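Local coordinates for protein coenzyme A transferase (Yersinia pestis, PDB 3QLI) that probably transfers coenzyme A from an acyl-CoA to a carboxylate such as acetate, at residues T338-L343 / R393-I398; T382-A387 / T414-V419; Q356-G361 / P401-R406; H410-E415 / L431-L436. All coordinates share one frame; numbering follows the deposited sequence.

Contact 1 (T338-L343 / R393-I398); sequences TLQIDL and RIIPRI
Leu339 O takes the shortest polar bond here, 2.8 Å from Arg393 NH1. The carbonyl oxygen meets the guanidinium edge-on, only 8° out of its plane. Both residues belong to a coenzyme A binding site observed for this protein. The bond sits beside a parallel strand pairing of 340-342 with 394-395, part of a small mixed sheet that strand 347-348 completes. Arg393 O accepts Ile341 N at 2.9 Å, and Ile341 O accepts Ile395 N at the same length. Leu339 and Gln340 both face Asn348, which makes a classic beta bulge on the other edge of strand 340-342.

Ile341 and Ile394 share one face of the sheet, where Ile341 CB meets Ile394 CD1 at 3.9 Å. Helices 426-434 and 439-451 pack on Ile394 there. On the other face, Ile395 CD1 lies against the amide end of Gln340, 3.7 Å from NE2. The OE1 of that amide bonds Asn348 ND2.

Asp342 is gripped from several directions. OD1 bonds Thr344 OG1 and Ala346 N. With chi1 at 75°, the carboxylate swings over its own backbone toward 397-398, where Asp342 OD2 accepts Ile398 N through its anti lone pair at 3.0 Å, with an N-H...O angle of 171°.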
loop_
_atom_site.group_PDB
_atom_site.type_symbol
_atom_site.label_atom_id
_atom_site.label_comp_id
_atom_site.label_asym_id
_atom_site.label_seq_id
_atom_site.Cartn_x
_atom_site.Cartn_y
_atom_site.Cartn_z
ATOM N N THR A 338 -11.223 5.430 12.619
ATOM C CA THR A 338 -10.070 4.772 13.213
ATOM C C THR A 338 -10.194 4.782 14.734
ATOM O O THR A 338 -11.098 5.413 15.279
ATOM C CB THR A 338 -8.766 5.445 12.768
ATOM O OG1 THR A 338 -7.655 4.675 13.232
ATOM C CG2 THR A 338 -8.679 6.868 13.335
ATOM N N LEU A 339 -9.309 4.068 15.423
ATOM C CA LEU A 339 -9.331 4.058 16.889
ATOM C C LEU A 339 -8.323 5.054 17.461
ATOM O O LEU A 339 -8.573 5.695 18.479
ATOM C CB LEU A 339 -9.047 2.647 17.429
ATOM C CG LEU A 339 -10.138 1.622 17.106
ATOM C CD1 LEU A 339 -9.825 0.280 17.758
ATOM C CD2 LEU A 339 -11.502 2.131 17.566
ATOM N N GLN A 340 -7.180 5.173 16.802
ATOM C CA GLN A 340 -6.128 6.074 17.267
ATOM C C GLN A 340 -5.424 6.741 16.102
ATOM O O GLN A 340 -5.312 6.165 15.015
ATOM C CB GLN A 340 -5.066 5.304 18.057
ATOM C CG GLN A 340 -5.578 4.431 19.169
ATOM C CD GLN A 340 -4.453 3.627 19.776
ATOM O OE1 GLN A 340 -3.732 2.923 19.069
ATOM N NE2 GLN A 340 -4.264 3.763 21.081
ATOM N N ILE A 341 -4.926 7.951 16.344
ATOM C CA ILE A 341 -4.062 8.634 15.397
ATOM C C ILE A 341 -2.830 9.095 16.163
ATOM O O ILE A 341 -2.954 9.671 17.245
ATOM C CB ILE A 341 -4.756 9.880 14.791
ATOM C CG1 ILE A 341 -6.074 9.492 14.111
ATOM C CG2 ILE A 341 -3.830 10.569 13.800
ATOM C CD1 ILE A 341 -6.816 10.700 13.510
ATOM N N ASP A 342 -1.639 8.845 15.634
ATOM C CA ASP A 342 -0.464 9.301 16.369
ATOM C C ASP A 342 0.122 10.580 15.781
ATOM O O ASP A 342 -0.372 11.085 14.772
ATOM C CB ASP A 342 0.575 8.183 16.602
ATOM C CG ASP A 342 1.378 7.821 15.353
ATOM O OD1 ASP A 342 1.402 8.605 14.366
ATOM O OD2 ASP A 342 2.024 6.739 15.397
ATOM N N LEU A 343 1.140 11.127 16.438
ATOM C CA LEU A 343 1.682 12.419 16.042
ATOM C C LEU A 343 2.456 12.407 14.726
ATOM O O LEU A 343 2.847 13.464 14.231
ATOM C CB LEU A 343 2.543 13.014 17.171
ATOM C CG LEU A 343 1.741 13.330 18.438
ATOM C CD1 LEU A 343 2.642 13.857 19.558
ATOM C CD2 LEU A 343 0.614 14.333 18.119
ATOM N N ARG A 393 -7.371 9.689 22.134
ATOM C CA ARG A 393 -7.234 8.834 20.950
ATOM C C ARG A 393 -6.206 9.412 19.997
ATOM O O ARG A 393 -5.842 8.778 18.998
ATOM C CB ARG A 393 -8.583 8.623 20.254
ATOM C CG ARG A 393 -9.537 7.719 21.048
ATOM C CD ARG A 393 -10.832 7.476 20.279
ATOM N NE ARG A 393 -11.709 6.502 20.933
ATOM C CZ ARG A 393 -11.532 5.183 20.899
ATOM N NH1 ARG A 393 -10.493 4.656 20.253
ATOM N NH2 ARG A 393 -12.394 4.385 21.519
ATOM N N ILE A 394 -5.729 10.616 20.311
ATOM C CA ILE A 394 -4.582 11.195 19.621
ATOM C C ILE A 394 -3.373 10.920 20.505
ATOM O O ILE A 394 -3.313 11.387 21.640
ATOM C CB ILE A 394 -4.727 12.715 19.413
ATOM C CG1 ILE A 394 -6.064 13.051 18.731
ATOM C CG2 ILE A 394 -3.508 13.271 18.652
ATOM C CD1 ILE A 394 -6.286 12.362 17.360
ATOM N N ILE A 395 -2.415 10.146 20.004
ATOM C CA ILE A 395 -1.361 9.624 20.871
ATOM C C ILE A 395 0.026 9.904 20.306
ATOM O O ILE A 395 0.175 10.203 19.111
ATOM C CB ILE A 395 -1.527 8.103 21.121
ATOM C CG1 ILE A 395 -1.379 7.312 19.810
ATOM C CG2 ILE A 395 -2.880 7.819 21.763
ATOM C CD1 ILE A 395 -1.330 5.793 20.005
ATOM N N PRO A 396 1.053 9.815 21.162
ATOM C CA PRO A 396 2.404 10.081 20.650
ATOM C C PRO A 396 2.772 9.122 19.518
ATOM O O PRO A 396 3.234 9.575 18.473
ATOM C CB PRO A 396 3.300 9.822 21.866
ATOM C CG PRO A 396 2.391 10.063 23.061
ATOM C CD PRO A 396 1.042 9.544 22.615
ATOM N N ARG A 397 2.557 7.825 19.733
ATOM C CA ARG A 397 3.070 6.800 18.827
ATOM C C ARG A 397 2.299 5.490 18.962
ATOM O O ARG A 397 2.183 4.932 20.051
ATOM C CB ARG A 397 4.558 6.559 19.115
ATOM C CG ARG A 397 5.265 5.660 18.114
ATOM C CD ARG A 397 6.724 5.476 18.505
ATOM N NE ARG A 397 7.446 4.626 17.562
ATOM C CZ ARG A 397 7.604 3.311 17.698
ATOM N NH1 ARG A 397 7.088 2.672 18.743
ATOM N NH2 ARG A 397 8.285 2.630 16.785
ATOM N N ILE A 398 1.784 4.987 17.848
ATOM C CA ILE A 398 1.053 3.721 17.854
ATOM C C ILE A 398 1.995 2.580 18.264
ATOM O O ILE A 398 3.159 2.559 17.867
ATOM C CB ILE A 398 0.431 3.451 16.472
ATOM C CG1 ILE A 398 -0.740 4.424 16.233
ATOM C CG2 ILE A 398 -0.025 1.993 16.350
ATOM C CD1 ILE A 398 -1.088 4.630 14.738
#

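Contact 2 (T382-A387 / T414-V419)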
loop_
_atom_site.group_PDB
_atom_site.type_symbol
_atom_site.label_atom_id
_atom_site.label_comp_id
_atom_site.label_asym_id
_atom_site.label_seq_id
_atom_site.Cartn_x
_atom_site.Cartn_y
_atom_site.Cartn_z
ATOM N N THR A 382 -11.951 10.315 13.900
ATOM C CA THR A 382 -12.188 9.712 15.211
ATOM C C THR A 382 -12.538 10.808 16.208
ATOM O O THR A 382 -12.051 11.933 16.080
ATOM C CB THR A 382 -10.940 8.974 15.745
ATOM O OG1 THR A 382 -11.189 8.495 17.076
ATOM C CG2 THR A 382 -9.740 9.912 15.781
ATOM N N PRO A 383 -13.390 10.488 17.199
ATOM C CA PRO A 383 -13.516 11.388 18.356
ATOM C C PRO A 383 -12.125 11.523 18.976
ATOM O O PRO A 383 -11.337 10.569 18.876
ATOM C CB PRO A 383 -14.414 10.612 19.328
ATOM C CG PRO A 383 -14.982 9.465 18.549
ATOM C CD PRO A 383 -14.104 9.210 17.375
ATOM N N SER A 384 -11.827 12.647 19.623
ATOM C CA SER A 384 -10.480 12.885 20.121
ATOM C C SER A 384 -10.162 12.111 21.395
ATOM O O SER A 384 -8.994 11.931 21.727
ATOM C CB SER A 384 -10.249 14.380 20.364
ATOM O OG SER A 384 -11.011 14.822 21.472
ATOM N N THR A 385 -11.190 11.660 22.110
ATOM C CA THR A 385 -10.972 10.955 23.370
ATOM C C THR A 385 -11.849 9.718 23.508
ATOM O O THR A 385 -12.744 9.477 22.697
ATOM C CB THR A 385 -11.243 11.859 24.592
ATOM O OG1 THR A 385 -12.648 12.127 24.694
ATOM C CG2 THR A 385 -10.489 13.166 24.457
ATOM N N ALA A 386 -11.568 8.938 24.546
ATOM C CA ALA A 386 -12.364 7.763 24.882
ATOM C C ALA A 386 -12.557 7.740 26.393
ATOM O O ALA A 386 -11.902 8.498 27.116
ATOM C CB ALA A 386 -11.660 6.497 24.418
ATOM N N ALA A 387 -13.457 6.886 26.872
ATOM C CA ALA A 387 -13.567 6.662 28.314
ATOM C C ALA A 387 -13.917 7.941 29.072
ATOM O O ALA A 387 -13.179 8.368 29.964
ATOM C CB ALA A 387 -12.259 6.076 28.847
ATOM N N THR A 414 -11.263 15.174 13.659
ATOM C CA THR A 414 -11.847 14.917 14.973
ATOM C C THR A 414 -12.936 15.977 15.172
ATOM O O THR A 414 -13.201 16.770 14.271
ATOM C CB THR A 414 -10.811 15.034 16.135
ATOM O OG1 THR A 414 -10.448 16.411 16.318
ATOM C CG2 THR A 414 -9.538 14.194 15.876
ATOM N N GLU A 415 -13.560 16.001 16.343
ATOM C CA GLU A 415 -14.576 17.015 16.618
ATOM C C GLU A 415 -13.987 18.438 16.630
ATOM O O GLU A 415 -14.723 19.433 16.575
ATOM C CB GLU A 415 -15.337 16.702 17.919
ATOM C CG GLU A 415 -14.553 16.894 19.222
ATOM C CD GLU A 415 -13.820 15.640 19.687
ATOM O OE1 GLU A 415 -13.486 14.770 18.849
ATOM O OE2 GLU A 415 -13.579 15.513 20.906
ATOM N N PHE A 416 -12.662 18.542 16.651
ATOM C CA PHE A 416 -12.006 19.867 16.632
ATOM C C PHE A 416 -11.512 20.364 15.264
ATOM O O PHE A 416 -10.916 21.437 15.160
ATOM C CB PHE A 416 -10.883 19.917 17.669
ATOM C CG PHE A 416 -11.366 19.664 19.069
ATOM C CD1 PHE A 416 -12.200 20.575 19.702
ATOM C CD2 PHE A 416 -11.032 18.499 19.730
ATOM C CE1 PHE A 416 -12.666 20.340 20.993
ATOM C CE2 PHE A 416 -11.485 18.256 21.020
ATOM C CZ PHE A 416 -12.307 19.172 21.651
ATOM N N GLY A 417 -11.773 19.608 14.203
ATOM C CA GLY A 417 -11.473 20.123 12.877
ATOM C C GLY A 417 -10.824 19.081 11.989
ATOM O O GLY A 417 -10.938 17.900 12.265
ATOM N N ALA A 418 -10.128 19.534 10.950
ATOM C CA ALA A 418 -9.569 18.645 9.938
ATOM C C ALA A 418 -8.157 19.083 9.563
ATOM O O ALA A 418 -7.838 20.271 9.589
ATOM C CB ALA A 418 -10.453 18.650 8.699
ATOM N N VAL A 419 -7.314 18.126 9.197
ATOM C CA VAL A 419 -5.969 18.464 8.734
ATOM C C VAL A 419 -5.632 17.601 7.530
ATOM O O VAL A 419 -5.838 16.397 7.564
ATOM C CB VAL A 419 -4.913 18.221 9.835
ATOM C CG1 VAL A 419 -3.489 18.470 9.295
ATOM C CG2 VAL A 419 -5.191 19.107 11.046
HETATM O O HOH W 1 -13.788 13.062 22.201
#
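Glu415 sets its carboxylate against Ser384, one oxygen at the backbone N and the other at the hydroxyl. The glutamate belongs to a type I beta turn, Thr414 to Gly417, which joins the antiparallel neighbours 411-414 and 417-420 at the edge of the mixed sheet. The turn thereby reaches the loop that leaves strand 377-381.

The two carboxylate oxygens divide the work. Glu415 OE1 accepts Ser384 N at 2.8 Å through its syn lone pair, although the bond is bent, with an N-H...O angle of 141°. Glu415 OE2 accepts Ser384 OG at 2.7 Å, and this donor stands 43° out of the carboxylate plane. A water also donates to OE2 and accepts from Thr385 OG1, so it extends the bonding to the next residue. The Glu415 chain bends at chi2, -91°, which brings its end back to the 382-387 segment.

The Phe416 ring meets the same hydroxyl with its edge, Ser384 OG lying 3.5 Å from Phe416 CE2. One face of the same ring rests on Glu415 CG, and Pro439 and Arg442 pack on the ring from helix 439-451.

Thr382 O approaches the turn through a CA-H...O contact, 3.2 Å from Thr414 CA. Thr414 OG1 donates to Leu436 O and also closes an ST turn, accepting the backbone N of Phe416 at 3.1 Å.

Contact 3 (Q356-G361 / P401-R406)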
loop_
_atom_site.group_PDB
_atom_site.type_symbol
_atom_site.label_atom_id
_atom_site.label_comp_id
_atom_site.label_asym_id
_atom_site.label_seq_id
_atom_site.Cartn_x
_atom_site.Cartn_y
_atom_site.Cartn_z
ATOM N N GLN A 356 -1.859 -6.187 15.160
ATOM C CA GLN A 356 -2.371 -5.494 13.989
ATOM C C GLN A 356 -3.000 -6.520 13.054
ATOM O O GLN A 356 -2.309 -7.154 12.255
ATOM C CB GLN A 356 -1.244 -4.699 13.305
ATOM C CG GLN A 356 -1.672 -3.818 12.135
ATOM C CD GLN A 356 -2.804 -2.865 12.494
ATOM O OE1 GLN A 356 -3.931 -3.029 12.030
ATOM N NE2 GLN A 356 -2.508 -1.875 13.329
ATOM N N TYR A 357 -4.309 -6.716 13.201
ATOM C CA TYR A 357 -5.054 -7.599 12.315
ATOM C C TYR A 357 -5.954 -6.783 11.393
ATOM O O TYR A 357 -6.442 -7.299 10.392
ATOM C CB TYR A 357 -5.919 -8.578 13.113
ATOM C CG TYR A 357 -5.154 -9.389 14.123
ATOM C CD1 TYR A 357 -5.345 -9.193 15.487
ATOM C CD2 TYR A 357 -4.231 -10.344 13.717
ATOM C CE1 TYR A 357 -4.646 -9.930 16.416
ATOM C CE2 TYR A 357 -3.525 -11.093 14.638
ATOM C CZ TYR A 357 -3.731 -10.876 15.986
ATOM O OH TYR A 357 -3.030 -11.619 16.906
ATOM N N SER A 358 -6.184 -5.515 11.729
ATOM C CA SER A 358 -7.135 -4.709 10.959
ATOM C C SER A 358 -6.567 -4.247 9.613
ATOM O O SER A 358 -7.312 -3.809 8.740
ATOM C CB SER A 358 -7.675 -3.520 11.776
ATOM O OG SER A 358 -6.646 -2.598 12.081
ATOM N N ALA A 359 -5.257 -4.377 9.431
ATOM C CA ALA A 359 -4.630 -3.966 8.173
ATOM C C ALA A 359 -5.094 -4.829 6.983
ATOM O O ALA A 359 -4.881 -4.483 5.815
ATOM C CB ALA A 359 -3.113 -3.987 8.312
ATOM N N SER A 360 -5.734 -5.950 7.292
ATOM C CA SER A 360 -6.312 -6.814 6.264
ATOM C C SER A 360 -7.532 -6.188 5.604
ATOM O O SER A 360 -7.906 -6.573 4.499
ATOM C CB SER A 360 -6.707 -8.155 6.876
ATOM O OG SER A 360 -5.552 -8.891 7.203
ATOM N N GLY A 361 -8.169 -5.235 6.286
ATOM C CA GLY A 361 -9.378 -4.618 5.762
ATOM C C GLY A 361 -9.092 -3.667 4.607
ATOM O O GLY A 361 -7.939 -3.361 4.321
ATOM N N PRO A 401 3.022 -2.169 14.395
ATOM C CA PRO A 401 2.556 -1.956 13.015
ATOM C C PRO A 401 1.220 -1.224 12.976
ATOM O O PRO A 401 0.394 -1.407 13.874
ATOM C CB PRO A 401 2.395 -3.384 12.471
ATOM C CG PRO A 401 3.390 -4.182 13.253
ATOM C CD PRO A 401 3.342 -3.586 14.648
ATOM N N VAL A 402 1.008 -0.415 11.943
ATOM C CA VAL A 402 -0.168 0.457 11.904
ATOM C C VAL A 402 -1.221 -0.027 10.908
ATOM O O VAL A 402 -0.995 -0.989 10.181
ATOM C CB VAL A 402 0.246 1.894 11.577
ATOM C CG1 VAL A 402 1.276 2.376 12.589
ATOM C CG2 VAL A 402 0.802 1.981 10.154
ATOM N N THR A 403 -2.383 0.622 10.890
ATOM C CA THR A 403 -3.399 0.307 9.899
ATOM C C THR A 403 -3.198 1.156 8.654
ATOM O O THR A 403 -3.107 0.630 7.544
ATOM C CB THR A 403 -4.811 0.531 10.435
ATOM O OG1 THR A 403 -4.985 -0.247 11.621
ATOM C CG2 THR A 403 -5.835 0.089 9.405
ATOM N N THR A 404 -3.136 2.472 8.841
ATOM C CA THR A 404 -2.816 3.384 7.750
ATOM C C THR A 404 -1.480 4.051 8.046
ATOM O O THR A 404 -1.350 4.772 9.035
ATOM C CB THR A 404 -3.917 4.477 7.573
ATOM O OG1 THR A 404 -5.166 3.853 7.267
ATOM C CG2 THR A 404 -3.576 5.406 6.438
ATOM N N PRO A 405 -0.483 3.813 7.182
ATOM C CA PRO A 405 0.872 4.353 7.346
ATOM C C PRO A 405 0.867 5.867 7.242
ATOM O O PRO A 405 0.024 6.442 6.531
ATOM C CB PRO A 405 1.624 3.771 6.141
ATOM C CG PRO A 405 0.840 2.557 5.749
ATOM C CD PRO A 405 -0.587 2.955 5.988
ATOM N N ARG A 406 1.807 6.521 7.914
ATOM C CA ARG A 406 1.857 7.974 7.851
ATOM C C ARG A 406 2.120 8.450 6.425
ATOM O O ARG A 406 1.802 9.577 6.085
ATOM C CB ARG A 406 2.922 8.532 8.786
ATOM C CG ARG A 406 4.359 8.275 8.321
ATOM C CD ARG A 406 5.342 9.109 9.145
ATOM N NE ARG A 406 6.686 8.537 9.143
ATOM C CZ ARG A 406 7.708 9.023 9.843
ATOM N NH1 ARG A 406 7.547 10.104 10.595
ATOM N NH2 ARG A 406 8.893 8.422 9.793
#
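Hydrogen bonds carry most of this contact, and the Gln356 amide is at their centre. Its OE1 accepts two hydroxyls. Ser358 OG, from the same segment, donates to Gln356 OE1 at 2.7 Å and lies in the carbonyl plane. Thr403 OG1 donates to Gln356 OE1 from across the contact at 3.0 Å, tilted 34° from that plane. The amide nitrogen works in the other direction. Gln356 NE2 donates to Pro401 O at 3.0 Å, with an N-H...O angle of 164°. Pro401 O is close to the plane of the amide, but the donor stands above the plane of the proline carbonyl. NE2 also bonds Asn348 OD1, so both ends of the amide are held and its rotation is fixed. Chi1 of -175° turns CG away from the backbone N, and a bend at chi2 then carries the amide across the Thr403 side chain at about a right angle.

Both segments are loops of the C-terminal family region, one leading to helix 363-372 and the other to strand 411-414. Thr403 and Thr404 both face Cys347 in a classic beta bulge. Ser358 is part of a coenzyme A site observed for this protein. Its OG lies 2.9 Å from Thr403 OG1, which in turn accepts Ser349 N.

Van der Waals contact is sparse. Gln356 CB meets Pro401 CB at 4.0 Å, and Ala359 CB approaches Val402 O at 4.1 Å.

At the subunit interface, Gln356 O accepts Arg406 NH2 of the second subunit. Ala359 packs on Ile407 of that subunit.

Contact 4 (H410-E415 / L431-L436); sequences HYIVTE and LRIIEL
Leu436 fills the tight part of this contact, between Ile412 and Thr414 of strand 411-414. Its CD1 touches Ile412 CD1 at 3.7 Å and lies equally close to Ile412 CG1. Ile412 CD1 also meets Ile433 CG1, at 3.8 Å, and the two isoleucine side chains cross at about a right angle. With chi1 at 54°, Ile412 CG1 leans in above the main chain, and the extended chi2 sends CD1 on to the other two side chains. These groups are all buried.

A single polar bond closes the end of this apolar patch. Thr414 OG1 donates to Leu436 O at 2.8 Å, in the carbonyl plane and on a lone pair. Thr414 CG2 packs beside it, 3.9 Å from Leu436 CB. The buried carbonyl of Leu436 is thus satisfied by a side chain of the sheet.

The outward side of 431-436 is looser. Leu431, Arg432 and Glu435 are exposed, and Glu435 OE1 forms a salt bridge with Arg442 NH1.

Val413 is buried on the other face of the strand. It points the opposite way from its two neighbours, onto Ile224 and Ile227 of helix 220-230. Strand 411-414 is therefore covered by a helix on either side. This is the layering of an alpha/beta sandwich, consistent with the Rossmann-like clan of this C-terminal family region.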
loop_
_atom_site.group_PDB
_atom_site.type_symbol
_atom_site.label_atom_id
_atom_site.label_comp_id
_atom_site.label_asym_id
_atom_site.label_seq_id
_atom_site.Cartn_x
_atom_site.Cartn_y
_atom_site.Cartn_z
ATOM N N HIS A 410 -4.189 11.114 4.339
ATOM C CA HIS A 410 -4.506 12.327 3.608
ATOM C C HIS A 410 -5.124 13.353 4.544
ATOM O O HIS A 410 -4.463 14.290 4.981
ATOM C CB HIS A 410 -5.487 12.006 2.479
ATOM C CG HIS A 410 -5.724 13.143 1.536
ATOM N ND1 HIS A 410 -6.764 13.154 0.632
ATOM C CD2 HIS A 410 -5.057 14.306 1.354
ATOM C CE1 HIS A 410 -6.726 14.274 -0.066
ATOM N NE2 HIS A 410 -5.700 14.991 0.353
ATOM N N TYR A 411 -6.393 13.146 4.863
ATOM C CA TYR A 411 -7.122 14.044 5.739
ATOM C C TYR A 411 -7.545 13.339 7.011
ATOM O O TYR A 411 -8.134 12.260 6.954
ATOM C CB TYR A 411 -8.416 14.497 5.055
ATOM C CG TYR A 411 -8.338 15.771 4.250
ATOM C CD1 TYR A 411 -8.469 17.010 4.860
ATOM C CD2 TYR A 411 -8.166 15.731 2.877
ATOM C CE1 TYR A 411 -8.410 18.176 4.122
ATOM C CE2 TYR A 411 -8.104 16.889 2.132
ATOM C CZ TYR A 411 -8.227 18.108 2.758
ATOM O OH TYR A 411 -8.166 19.261 2.014
ATOM N N ILE A 412 -7.271 13.945 8.160
ATOM C CA ILE A 412 -7.775 13.381 9.406
ATOM C C ILE A 412 -8.771 14.365 10.001
ATOM O O ILE A 412 -8.671 15.565 9.760
ATOM C CB ILE A 412 -6.661 13.109 10.413
ATOM C CG1 ILE A 412 -5.817 14.367 10.647
ATOM C CG2 ILE A 412 -5.801 11.919 9.929
ATOM C CD1 ILE A 412 -4.838 14.239 11.825
ATOM N N VAL A 413 -9.730 13.848 10.760
ATOM C CA VAL A 413 -10.793 14.675 11.332
ATOM C C VAL A 413 -11.124 14.215 12.739
ATOM O O VAL A 413 -11.234 13.016 12.988
ATOM C CB VAL A 413 -12.081 14.587 10.500
ATOM C CG1 VAL A 413 -13.270 15.233 11.261
ATOM C CG2 VAL A 413 -11.869 15.237 9.124
ATOM N N THR A 414 -11.263 15.174 13.659
ATOM C CA THR A 414 -11.847 14.917 14.973
ATOM C C THR A 414 -12.936 15.977 15.172
ATOM O O THR A 414 -13.201 16.770 14.271
ATOM C CB THR A 414 -10.811 15.034 16.135
ATOM O OG1 THR A 414 -10.448 16.411 16.318
ATOM C CG2 THR A 414 -9.538 14.194 15.876
ATOM N N GLU A 415 -13.560 16.001 16.343
ATOM C CA GLU A 415 -14.576 17.015 16.618
ATOM C C GLU A 415 -13.987 18.438 16.630
ATOM O O GLU A 415 -14.723 19.433 16.575
ATOM C CB GLU A 415 -15.337 16.702 17.919
ATOM C CG GLU A 415 -14.553 16.894 19.222
ATOM C CD GLU A 415 -13.820 15.640 19.687
ATOM O OE1 GLU A 415 -13.486 14.770 18.849
ATOM O OE2 GLU A 415 -13.579 15.513 20.906
ATOM N N LEU A 431 2.556 19.405 14.908
ATOM C CA LEU A 431 1.942 20.637 15.413
ATOM C C LEU A 431 0.466 20.735 15.027
ATOM O O LEU A 431 -0.373 21.122 15.841
ATOM C CB LEU A 431 2.702 21.870 14.915
ATOM C CG LEU A 431 4.131 22.069 15.445
ATOM C CD1 LEU A 431 4.823 23.198 14.696
ATOM C CD2 LEU A 431 4.145 22.346 16.955
ATOM N N ARG A 432 0.138 20.381 13.790
ATOM C CA ARG A 432 -1.249 20.489 13.340
ATOM C C ARG A 432 -2.132 19.399 13.923
ATOM O O ARG A 432 -3.302 19.634 14.234
ATOM C CB ARG A 432 -1.333 20.531 11.805
ATOM C CG ARG A 432 -0.685 21.765 11.245
ATOM C CD ARG A 432 -0.745 21.869 9.750
ATOM N NE ARG A 432 -0.138 23.127 9.333
ATOM C CZ ARG A 432 -0.105 23.585 8.086
ATOM N NH1 ARG A 432 -0.660 22.890 7.089
ATOM N NH2 ARG A 432 0.478 24.752 7.843
ATOM N N ILE A 433 -1.563 18.210 14.103
ATOM C CA ILE A 433 -2.299 17.110 14.691
ATOM C C ILE A 433 -2.645 17.352 16.160
ATOM O O ILE A 433 -3.732 17.019 16.609
ATOM C CB ILE A 433 -1.517 15.788 14.555
ATOM C CG1 ILE A 433 -1.472 15.363 13.080
ATOM C CG2 ILE A 433 -2.149 14.716 15.417
ATOM C CD1 ILE A 433 -0.493 14.214 12.793
ATOM N N ILE A 434 -1.714 17.926 16.909
ATOM C CA ILE A 434 -1.983 18.258 18.303
ATOM C C ILE A 434 -3.213 19.154 18.436
ATOM O O ILE A 434 -3.975 19.048 19.398
ATOM C CB ILE A 434 -0.743 18.916 18.959
ATOM C CG1 ILE A 434 0.324 17.844 19.225
ATOM C CG2 ILE A 434 -1.116 19.593 20.262
ATOM C CD1 ILE A 434 1.718 18.409 19.543
ATOM N N GLU A 435 -3.421 20.036 17.466
ATOM C CA GLU A 435 -4.567 20.940 17.538
ATOM C C GLU A 435 -5.906 20.232 17.307
ATOM O O GLU A 435 -6.968 20.823 17.540
ATOM C CB GLU A 435 -4.392 22.162 16.623
ATOM C CG GLU A 435 -3.205 23.052 17.013
ATOM C CD GLU A 435 -3.175 23.361 18.518
ATOM O OE1 GLU A 435 -4.100 24.046 18.987
ATOM O OE2 GLU A 435 -2.243 22.912 19.235
ATOM N N LEU A 436 -5.862 18.966 16.874
ATOM C CA LEU A 436 -7.093 18.167 16.761
ATOM C C LEU A 436 -7.355 17.346 18.016
ATOM O O LEU A 436 -8.402 16.715 18.147
ATOM C CB LEU A 436 -7.037 17.213 15.558
ATOM C CG LEU A 436 -6.993 17.837 14.165
ATOM C CD1 LEU A 436 -7.228 16.774 13.090
ATOM C CD2 LEU A 436 -8.005 18.965 14.024
#

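From the N terminus, 338-343 pairs with 393-398, closing the loop of contact 1. Within that loop begin contact 3, at 356-361, and contact 2, at 382-387. Both end beyond it, at 401-406 and 414-419, so contacts 1, 2 and 3 cross one another. Contact 4 starts after contacts 1 and 3 have closed, shares Thr414 and Glu415 with contact 2, and closes last, at 431-436. Contacts 1 and 2 touch through Arg393 and Ser384. Contacts 1 and 4 meet where Leu343 and Ile394 pack on Ile433 and Ile434. Contacts 1, 2 and 4 together join the small three-stranded sheet, the edge of the larger mixed sheet and helix 426-434; contact 3 lies toward the second subunit.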